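Local coordinates for endoglucanase A (Clostridium acetobutylicum, PDB 3IK2), which probably hydrolyses internal beta-1,4-glucosidic bonds of cellulose-type glucans, as a family 44 glycoside hydrolase built round a TIM-like barrel, at residues T43-E48 / E79-Y84; K130-K135 / S149-E154; L139-D144 / V156-N161. All blocks are in the same frame, centred on the assembly; numbering follows the deposited sequence.

Contact 1: residues T43-E48 / E79-Y84. With CA (calcium ion), chain C.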
loop_
_atom_site.group_PDB
_atom_site.type_symbol
_atom_site.label_atom_id
_atom_site.label_comp_id
_atom_site.label_asym_id
_atom_site.label_seq_id
_atom_site.Cartn_x
_atom_site.Cartn_y
_atom_site.Cartn_z
ATOM N N THR A 43 -8.791 7.783 12.305
ATOM C CA THR A 43 -9.823 7.150 13.160
ATOM C C THR A 43 -10.724 8.184 13.829
ATOM O O THR A 43 -11.964 8.018 13.900
ATOM C CB THR A 43 -9.184 6.255 14.225
ATOM O OG1 THR A 43 -8.426 5.225 13.586
ATOM C CG2 THR A 43 -10.244 5.632 15.147
ATOM N N GLY A 44 -10.105 9.248 14.336
ATOM C CA GLY A 44 -10.848 10.283 15.025
ATOM C C GLY A 44 -10.972 11.596 14.271
ATOM O O GLY A 44 -11.319 12.631 14.882
ATOM N N TYR A 45 -10.695 11.562 12.960
ATOM C CA TYR A 45 -10.966 12.692 12.063
ATOM C C TYR A 45 -12.462 12.998 11.927
ATOM O O TYR A 45 -13.279 12.134 11.552
ATOM C CB TYR A 45 -10.350 12.487 10.666
ATOM C CG TYR A 45 -10.786 13.514 9.644
ATOM C CD1 TYR A 45 -10.211 14.787 9.607
ATOM C CD2 TYR A 45 -11.784 13.221 8.724
ATOM C CE1 TYR A 45 -10.634 15.732 8.676
ATOM C CE2 TYR A 45 -12.200 14.151 7.770
ATOM C CZ TYR A 45 -11.625 15.398 7.750
ATOM O OH TYR A 45 -12.057 16.337 6.822
ATOM N N ASN A 46 -12.775 14.259 12.180
ATOM C CA ASN A 46 -14.113 14.788 12.135
ATOM C C ASN A 46 -14.287 15.567 10.843
ATOM O O ASN A 46 -13.638 16.598 10.676
ATOM C CB ASN A 46 -14.271 15.711 13.349
ATOM C CG ASN A 46 -15.666 16.295 13.475
ATOM O OD1 ASN A 46 -16.384 16.458 12.491
ATOM N ND2 ASN A 46 -16.063 16.605 14.709
ATOM N N TRP A 47 -15.164 15.092 9.939
ATOM C CA TRP A 47 -15.278 15.679 8.590
ATOM C C TRP A 47 -15.975 17.025 8.584
ATOM O O TRP A 47 -15.778 17.856 7.675
ATOM C CB TRP A 47 -15.923 14.693 7.599
ATOM C CG TRP A 47 -17.438 14.579 7.668
ATOM C CD1 TRP A 47 -18.193 13.837 8.561
ATOM C CD2 TRP A 47 -18.373 15.256 6.825
ATOM N NE1 TRP A 47 -19.532 13.990 8.284
ATOM C CE2 TRP A 47 -19.665 14.867 7.233
ATOM C CE3 TRP A 47 -18.238 16.124 5.735
ATOM C CZ2 TRP A 47 -20.813 15.339 6.599
ATOM C CZ3 TRP A 47 -19.377 16.597 5.108
ATOM C CH2 TRP A 47 -20.643 16.201 5.533
ATOM N N GLU A 48 -16.807 17.225 9.602
ATOM C CA GLU A 48 -17.542 18.480 9.787
ATOM C C GLU A 48 -16.659 19.679 10.094
ATOM O O GLU A 48 -16.928 20.773 9.625
ATOM C CB GLU A 48 -18.607 18.301 10.870
ATOM C CG GLU A 48 -19.607 17.157 10.559
ATOM C CD GLU A 48 -20.689 17.070 11.599
ATOM O OE1 GLU A 48 -20.516 17.723 12.675
ATOM O OE2 GLU A 48 -21.736 16.405 11.327
ATOM N N GLU A 79 -14.758 24.597 6.382
ATOM C CA GLU A 79 -15.444 23.925 5.277
ATOM C C GLU A 79 -15.440 22.383 5.494
ATOM O O GLU A 79 -14.380 21.784 5.761
ATOM C CB GLU A 79 -14.780 24.327 3.957
ATOM C CG GLU A 79 -15.322 23.654 2.676
ATOM C CD GLU A 79 -14.443 23.969 1.440
ATOM O OE1 GLU A 79 -13.672 23.072 0.949
ATOM O OE2 GLU A 79 -14.507 25.142 0.985
ATOM N N PRO A 80 -16.629 21.744 5.421
ATOM C CA PRO A 80 -16.654 20.268 5.578
ATOM C C PRO A 80 -15.701 19.538 4.613
ATOM O O PRO A 80 -15.611 19.897 3.427
ATOM C CB PRO A 80 -18.091 19.874 5.292
ATOM C CG PRO A 80 -18.781 21.137 4.806
ATOM C CD PRO A 80 -17.975 22.318 5.233
ATOM N N ALA A 81 -14.976 18.556 5.159
ATOM C CA ALA A 81 -14.099 17.684 4.392
ATOM C C ALA A 81 -13.012 18.423 3.618
ATOM O O ALA A 81 -12.400 17.869 2.705
ATOM C CB ALA A 81 -14.911 16.752 3.481
ATOM N N SER A 82 -12.741 19.662 4.004
ATOM C CA SER A 82 -11.709 20.457 3.319
ATOM C C SER A 82 -10.341 19.748 3.253
ATOM O O SER A 82 -9.588 19.940 2.299
ATOM C CB SER A 82 -11.586 21.869 3.927
ATOM O OG SER A 82 -10.930 21.842 5.186
ATOM N N VAL A 83 -10.031 18.931 4.258
ATOM C CA VAL A 83 -8.820 18.135 4.254
ATOM C C VAL A 83 -8.848 17.128 3.076
ATOM O O VAL A 83 -7.884 17.017 2.310
ATOM C CB VAL A 83 -8.620 17.416 5.636
ATOM C CG1 VAL A 83 -7.557 16.295 5.565
ATOM C CG2 VAL A 83 -8.299 18.425 6.785
ATOM N N TYR A 84 -9.965 16.407 2.947
ATOM C CA TYR A 84 -10.176 15.400 1.882
ATOM C C TYR A 84 -10.340 16.026 0.492
ATOM O O TYR A 84 -9.878 15.467 -0.509
ATOM C CB TYR A 84 -11.371 14.493 2.219
ATOM C CG TYR A 84 -11.081 13.449 3.295
ATOM C CD1 TYR A 84 -11.471 12.126 3.119
ATOM C CD2 TYR A 84 -10.425 13.787 4.480
ATOM C CE1 TYR A 84 -11.232 11.172 4.087
ATOM C CE2 TYR A 84 -10.161 12.837 5.448
ATOM C CZ TYR A 84 -10.576 11.530 5.244
ATOM O OH TYR A 84 -10.346 10.581 6.205
HETATM CA CA CA C . -22.787 16.975 13.568
HETATM O O HOH W 1 -21.440 17.571 15.481
HETATM O O HOH W 2 -24.709 16.229 12.489
#
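The backbone oxygen of W47 receives the N-H of A81, W47 O to A81 N being 2.7 Å with an N-H...O angle of 156°, and the donor lies in the carbonyl plane. The same oxygen is approached by the CA-H of P80, with P80 CA 3.3 Å from W47 O. Both donors sit in the type II turn E79-S82, where proline suits the second position and the small A81 takes the third with a positive phi before the helix begins.

Beside this bond the W47 indole, its CG turned between backbone N and carbonyl carbon (chi1 79°), brings CZ3 to 3.5 Å from P80 CB, while the methyl CB of A81 meets the ring at its edge, 4.1 Å from W47 CE3. Farther along, the ring of Y45 has Y84 CE2 over one face, 3.4 Å from Y45 CE2. The planes differ by 17°, yet the rings are displaced so far that little more than their rims face each other. The far end of Y45 reaches the helix start: OH stands 3.4 Å from A81 CA and is hydrogen-bonded to N50.

E48 turns away from the turn and sends an extended chain to the calcium, which both carboxylate oxygens bind, OE2 at 2.5 Å. The arrangement belongs to a TIM-like barrel: the loop following strand 34-37 packs on the N-terminus of helix 82-93 and supplies a bidentate calcium ligand.

Contact 2: residues K130-K135 / S149-E154. With CA (calcium ion), chain C.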
loop_
_atom_site.group_PDB
_atom_site.type_symbol
_atom_site.label_atom_id
_atom_site.label_comp_id
_atom_site.label_asym_id
_atom_site.label_seq_id
_atom_site.Cartn_x
_atom_site.Cartn_y
_atom_site.Cartn_z
ATOM N N LYS A 130 -20.009 11.555 18.478
ATOM C CA LYS A 130 -20.344 10.177 18.121
ATOM C C LYS A 130 -20.412 9.979 16.604
ATOM O O LYS A 130 -21.127 10.721 15.913
ATOM C CB LYS A 130 -21.758 9.879 18.637
ATOM C CG LYS A 130 -21.917 8.931 19.765
ATOM C CD LYS A 130 -21.455 7.532 19.400
ATOM C CE LYS A 130 -22.277 6.435 20.095
ATOM N NZ LYS A 130 -23.010 5.648 19.060
ATOM N N VAL A 131 -19.749 8.930 16.111
ATOM C CA VAL A 131 -19.928 8.452 14.745
ATOM C C VAL A 131 -21.190 7.600 14.655
ATOM O O VAL A 131 -21.402 6.701 15.477
ATOM C CB VAL A 131 -18.678 7.579 14.235
ATOM C CG1 VAL A 131 -18.903 7.001 12.811
ATOM C CG2 VAL A 131 -17.385 8.362 14.303
ATOM N N GLU A 132 -22.011 7.889 13.649
ATOM C CA GLU A 132 -23.061 6.989 13.185
ATOM C C GLU A 132 -22.858 6.744 11.710
ATOM O O GLU A 132 -22.426 7.643 10.989
ATOM C CB GLU A 132 -24.445 7.604 13.382
ATOM C CG GLU A 132 -24.739 8.074 14.788
ATOM C CD GLU A 132 -24.966 6.933 15.757
ATOM O OE1 GLU A 132 -24.795 7.170 16.956
ATOM O OE2 GLU A 132 -25.278 5.796 15.337
ATOM N N PHE A 133 -23.185 5.546 11.241
ATOM C CA PHE A 133 -23.043 5.234 9.803
ATOM C C PHE A 133 -24.137 5.830 8.888
ATOM O O PHE A 133 -23.859 6.314 7.773
ATOM C CB PHE A 133 -22.842 3.722 9.598
ATOM C CG PHE A 133 -21.578 3.187 10.254
ATOM C CD1 PHE A 133 -20.418 3.980 10.332
ATOM C CD2 PHE A 133 -21.544 1.904 10.782
ATOM C CE1 PHE A 133 -19.235 3.500 10.928
ATOM C CE2 PHE A 133 -20.388 1.407 11.373
ATOM C CZ PHE A 133 -19.218 2.204 11.446
ATOM N N ASN A 134 -25.363 5.827 9.388
ATOM C CA ASN A 134 -26.537 6.274 8.639
ATOM C C ASN A 134 -27.276 7.389 9.348
ATOM O O ASN A 134 -27.551 7.285 10.530
ATOM C CB ASN A 134 -27.467 5.088 8.412
ATOM C CG ASN A 134 -26.843 4.054 7.521
ATOM O OD1 ASN A 134 -26.772 4.245 6.301
ATOM N ND2 ASN A 134 -26.339 2.971 8.117
ATOM N N LYS A 135 -27.598 8.445 8.613
ATOM C CA LYS A 135 -28.255 9.622 9.195
ATOM C C LYS A 135 -29.722 9.372 9.429
ATOM O O LYS A 135 -30.291 9.884 10.393
ATOM C CB LYS A 135 -28.059 10.870 8.334
ATOM C CG LYS A 135 -28.280 12.183 9.097
ATOM C CD LYS A 135 -28.189 13.383 8.152
ATOM C CE LYS A 135 -28.524 14.692 8.860
ATOM N NZ LYS A 135 -28.323 15.897 7.993
ATOM N N SER A 149 -23.076 14.365 17.022
ATOM C CA SER A 149 -22.906 13.249 16.102
ATOM C C SER A 149 -22.346 13.673 14.770
ATOM O O SER A 149 -22.497 14.810 14.366
ATOM C CB SER A 149 -24.240 12.555 15.860
ATOM O OG SER A 149 -24.632 11.844 17.009
ATOM N N VAL A 150 -21.727 12.722 14.085
ATOM C CA VAL A 150 -21.181 12.916 12.742
ATOM C C VAL A 150 -21.643 11.663 11.966
ATOM O O VAL A 150 -21.654 10.560 12.534
ATOM C CB VAL A 150 -19.639 12.994 12.838
ATOM C CG1 VAL A 150 -19.008 12.645 11.555
ATOM C CG2 VAL A 150 -19.132 14.394 13.366
ATOM N N TYR A 151 -22.047 11.838 10.706
ATOM C CA TYR A 151 -22.658 10.774 9.885
ATOM C C TYR A 151 -21.797 10.419 8.672
ATOM O O TYR A 151 -21.482 11.289 7.868
ATOM C CB TYR A 151 -24.086 11.190 9.424
ATOM C CG TYR A 151 -24.970 11.441 10.614
ATOM C CD1 TYR A 151 -25.705 10.389 11.194
ATOM C CD2 TYR A 151 -25.001 12.699 11.228
ATOM C CE1 TYR A 151 -26.482 10.598 12.334
ATOM C CE2 TYR A 151 -25.777 12.919 12.365
ATOM C CZ TYR A 151 -26.510 11.864 12.908
ATOM O OH TYR A 151 -27.267 12.068 14.030
ATOM N N MET A 152 -21.413 9.145 8.560
ATOM C CA MET A 152 -20.591 8.674 7.446
ATOM C C MET A 152 -21.275 8.727 6.081
ATOM O O MET A 152 -20.630 9.030 5.089
ATOM C CB MET A 152 -19.977 7.282 7.731
ATOM C CG MET A 152 -18.987 7.308 8.894
ATOM S SD MET A 152 -17.610 8.446 8.612
ATOM C CE MET A 152 -17.985 9.780 9.732
ATOM N N ASP A 153 -22.572 8.466 6.016
ATOM C CA ASP A 153 -23.257 8.562 4.711
ATOM C C ASP A 153 -23.277 9.994 4.197
ATOM O O ASP A 153 -23.111 10.239 3.009
ATOM C CB ASP A 153 -24.681 7.982 4.745
ATOM C CG ASP A 153 -25.575 8.609 5.811
ATOM O OD1 ASP A 153 -25.159 9.413 6.675
ATOM O OD2 ASP A 153 -26.741 8.236 5.801
ATOM N N GLU A 154 -23.479 10.931 5.117
ATOM C CA GLU A 154 -23.524 12.336 4.788
ATOM C C GLU A 154 -22.160 12.810 4.246
ATOM O O GLU A 154 -22.099 13.630 3.319
ATOM C CB GLU A 154 -23.956 13.130 6.027
ATOM C CG GLU A 154 -24.212 14.577 5.756
ATOM C CD GLU A 154 -24.964 15.254 6.870
ATOM O OE1 GLU A 154 -24.438 15.306 7.998
ATOM O OE2 GLU A 154 -26.103 15.721 6.610
HETATM CA CA CA C . -22.787 16.975 13.568
HETATM O O HOH W 3 -25.189 9.572 17.729
HETATM O O HOH W 4 -30.192 11.293 12.594
HETATM O O HOH W 1 -21.440 17.571 15.481
HETATM O O HOH W 2 -24.709 16.229 12.489
#
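Strands 130-132 and 149-151 pair in parallel, with backbone bonds running from V150 N to K130 O, from E132 N to V150 O (2.9 Å, N-H...O angle 172°) and from M152 N to E132 O. Past the strand ends the ladder gives way to a further bond, D153 N at the helix start to F133 O. V150 O also takes a CA-H contact from V131, as is usual between neighbouring strands.

Carboxylates hold the far end. D153 OD2 accepts the backbone N-H of K135 at 2.9 Å, on the syn side of the carboxylate, so a short acid at the helix start ties down the loop. The lysine chain, extended throughout, carries NZ to 2.6 Å from E154 OE2, a salt bridge also made syn and 25° out of the carboxylate plane. K135 NZ also bonds P138 O. At the opposite end K130 NZ meets E132 OE1 from above the carboxylate plane, 3.2 Å away, a salt bridge within one strand.

Aromatic and apolar contacts make up the rest. The long aliphatic stem of K135 crosses the Y151 ring at about a right angle, CG standing 3.7 Å from the centroid and 12° off the normal: a CH-pi contact over the face. E132 runs alongside the same tyrosine. V131 and V150 point to the other face of the sheet; M152, the first helix residue, bends its chain so that CG touches V131 CG1 and the edge of the F133 ring, at F133 CD1, both at 3.9 Å.

S149 O binds the calcium. The whole is a parallel strand pair in a small three-stranded mixed sheet, its edge strand leading directly into helix 152-163.

Contact 3: residues L139-D144 / V156-N161; sequences LSLTPD and VNYLVN. With CA (calcium ion), chain C; ACT (acetate ion), chain I.
L141 lays its branched end against helix 152-163, with CD1 3.6 Å from N161 ND2 and CD2 3.9 Å from Y158 CD1. The leucine and N161 cross at about a right angle, so CD1 comes against the amide end of N161 and CD2 against its CB and CG. The backbone oxygen of L141 faces the edge of the Y158 ring, near its plane, 3.6 Å from CE1. One turn earlier in the helix, L139 CD2 packs on N157 CB at 3.7 Å. Leucines suit this place because their forked ends can spread over the aliphatic stems of polar residues at a partly open surface.

The amide of N157 serves two oxygens. Its CG stands opposite the backbone N (chi1 -175°), which brings ND2 out toward the loop, where it donates to the O atom of an acetate at 3.0 Å and 172°. That ion probably came from the crystallisation liquor. ND2 also donates, at 3.1 Å, to a water that in turn donates a hydrogen bond to S140 O at 2.8 Å, bridging helix and loop.

What shapes the loop lies behind this shell. S140 OG accepts T142 N at 3.0 Å, an ST turn that curls the backbone next to L141 and suits a short hydroxyl side chain. Beyond it P143 touches E154, and D144 offers its carbonyl oxygen to the calcium.

The loop between strands 128-132 and 149-151 thus rests along helix 152-163, with L139 and N157 also meeting I215 of helix 198-215 and Y158 reaching T85 of helix 82-93.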
loop_
_atom_site.group_PDB
_atom_site.type_symbol
_atom_site.label_atom_id
_atom_site.label_comp_id
_atom_site.label_asym_id
_atom_site.label_seq_id
_atom_site.Cartn_x
_atom_site.Cartn_y
_atom_site.Cartn_z
ATOM N N LEU A 139 -29.785 14.163 3.919
ATOM C CA LEU A 139 -28.375 14.516 3.896
ATOM C C LEU A 139 -28.245 16.011 3.558
ATOM O O LEU A 139 -29.123 16.592 2.915
ATOM C CB LEU A 139 -27.643 13.604 2.910
ATOM C CG LEU A 139 -27.070 12.239 3.397
ATOM C CD1 LEU A 139 -27.685 11.648 4.685
ATOM C CD2 LEU A 139 -26.955 11.183 2.281
ATOM N N SER A 140 -27.185 16.637 4.065
ATOM C CA SER A 140 -26.921 18.046 3.824
ATOM C C SER A 140 -25.456 18.212 3.429
ATOM O O SER A 140 -24.609 17.486 3.940
ATOM C CB SER A 140 -27.204 18.867 5.085
ATOM O OG SER A 140 -26.866 20.222 4.849
ATOM N N LEU A 141 -25.173 19.164 2.532
ATOM C CA LEU A 141 -23.791 19.547 2.194
ATOM C C LEU A 141 -23.204 20.504 3.218
ATOM O O LEU A 141 -22.020 20.830 3.172
ATOM C CB LEU A 141 -23.705 20.165 0.794
ATOM C CG LEU A 141 -24.210 19.232 -0.325
ATOM C CD1 LEU A 141 -24.380 19.969 -1.705
ATOM C CD2 LEU A 141 -23.319 17.971 -0.439
ATOM N N THR A 142 -24.050 20.955 4.134
ATOM C CA THR A 142 -23.654 21.774 5.268
ATOM C C THR A 142 -24.066 21.062 6.590
ATOM O O THR A 142 -25.064 21.438 7.247
ATOM C CB THR A 142 -24.338 23.125 5.177
ATOM O OG1 THR A 142 -25.735 22.894 5.100
ATOM C CG2 THR A 142 -23.919 23.857 3.933
ATOM N N PRO A 143 -23.298 20.029 6.993
ATOM C CA PRO A 143 -23.684 19.282 8.172
ATOM C C PRO A 143 -23.652 20.165 9.420
ATOM O O PRO A 143 -22.871 21.129 9.493
ATOM C CB PRO A 143 -22.570 18.228 8.281
ATOM C CG PRO A 143 -21.414 18.861 7.615
ATOM C CD PRO A 143 -22.028 19.526 6.438
ATOM N N ASP A 144 -24.478 19.793 10.396
ATOM C CA ASP A 144 -24.590 20.503 11.681
ATOM C C ASP A 144 -23.417 20.193 12.610
ATOM O O ASP A 144 -23.255 19.081 13.114
ATOM C CB ASP A 144 -25.928 20.119 12.355
ATOM C CG ASP A 144 -26.194 20.886 13.625
ATOM O OD1 ASP A 144 -25.408 21.775 13.962
ATOM O OD2 ASP A 144 -27.209 20.609 14.282
ATOM N N VAL A 156 -19.742 10.795 2.694
ATOM C CA VAL A 156 -19.430 10.231 1.390
ATOM C C VAL A 156 -20.254 11.020 0.372
ATOM O O VAL A 156 -19.738 11.432 -0.677
ATOM C CB VAL A 156 -19.789 8.714 1.318
ATOM C CG1 VAL A 156 -19.438 8.132 -0.041
ATOM C CG2 VAL A 156 -19.053 7.923 2.396
ATOM N N ASN A 157 -21.516 11.260 0.718
ATOM C CA ASN A 157 -22.433 12.020 -0.123
ATOM C C ASN A 157 -21.860 13.405 -0.506
ATOM O O ASN A 157 -21.991 13.818 -1.633
ATOM C CB ASN A 157 -23.809 12.179 0.556
ATOM C CG ASN A 157 -24.826 12.875 -0.346
ATOM O OD1 ASN A 157 -25.374 12.260 -1.276
ATOM N ND2 ASN A 157 -25.079 14.162 -0.084
ATOM N N TYR A 158 -21.223 14.084 0.443
ATOM C CA TYR A 158 -20.569 15.373 0.198
ATOM C C TYR A 158 -19.466 15.214 -0.848
ATOM O O TYR A 158 -19.308 16.048 -1.726
ATOM C CB TYR A 158 -19.985 15.948 1.508
ATOM C CG TYR A 158 -19.244 17.265 1.309
ATOM C CD1 TYR A 158 -19.903 18.483 1.444
ATOM C CD2 TYR A 158 -17.897 17.282 0.962
ATOM C CE1 TYR A 158 -19.251 19.676 1.236
ATOM C CE2 TYR A 158 -17.238 18.466 0.725
ATOM C CZ TYR A 158 -17.918 19.659 0.873
ATOM O OH TYR A 158 -17.252 20.835 0.670
ATOM N N LEU A 159 -18.708 14.130 -0.743
ATOM C CA LEU A 159 -17.577 13.889 -1.623
ATOM C C LEU A 159 -18.035 13.564 -3.041
ATOM O O LEU A 159 -17.475 14.057 -4.020
ATOM C CB LEU A 159 -16.659 12.786 -1.048
ATOM C CG LEU A 159 -15.929 13.115 0.269
ATOM C CD1 LEU A 159 -15.316 11.849 0.889
ATOM C CD2 LEU A 159 -14.838 14.184 0.074
ATOM N N VAL A 160 -19.064 12.735 -3.145
ATOM C CA VAL A 160 -19.626 12.335 -4.438
ATOM C C VAL A 160 -20.329 13.528 -5.093
ATOM O O VAL A 160 -20.293 13.700 -6.318
ATOM C CB VAL A 160 -20.578 11.122 -4.280
ATOM C CG1 VAL A 160 -21.395 10.859 -5.585
ATOM C CG2 VAL A 160 -19.761 9.901 -3.893
ATOM N N ASN A 161 -20.969 14.350 -4.269
ATOM C CA ASN A 161 -21.571 15.576 -4.781
ATOM C C ASN A 161 -20.528 16.459 -5.471
ATOM O O ASN A 161 -20.795 17.036 -6.520
ATOM C CB ASN A 161 -22.290 16.362 -3.678
ATOM C CG ASN A 161 -22.745 17.780 -4.164
ATOM O OD1 ASN A 161 -21.961 18.750 -4.144
ATOM N ND2 ASN A 161 -23.992 17.876 -4.602
HETATM CA CA CA C . -22.787 16.975 13.568
HETATM C C ACT I . -27.317 16.594 -1.472
HETATM O O ACT I . -26.944 15.523 -1.992
HETATM O OXT ACT I . -27.622 16.561 -0.250
HETATM C CH3 ACT I . -27.383 17.855 -2.280
HETATM O O HOH W 5 -23.547 15.445 2.315
HETATM O O HOH W 1 -21.440 17.571 15.481
HETATM O O HOH W 2 -24.709 16.229 12.489
#

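The three contacts meet at one calcium ion. Contact 1 supplies E48, contact 2 the carbonyl of S149 (O to calcium 2.3 Å) and contact 3 that of D144 (O to calcium 2.2 Å); D147 and two waters complete the shell. Their centres lie 11 to 12 Å apart. W47 of contact 1 touches both others, V150 through CD1, 3.3 Å from V150 CG1, and P143 through CH2. Contacts 2 and 3 share helix 152-163, and E154 OE2 is 2.9 Å from S140 N, a probable hydrogen bond between them. The ion thus ties the loop after strand 34-37 to the loop before strand 149-151 and to that strand's first residue.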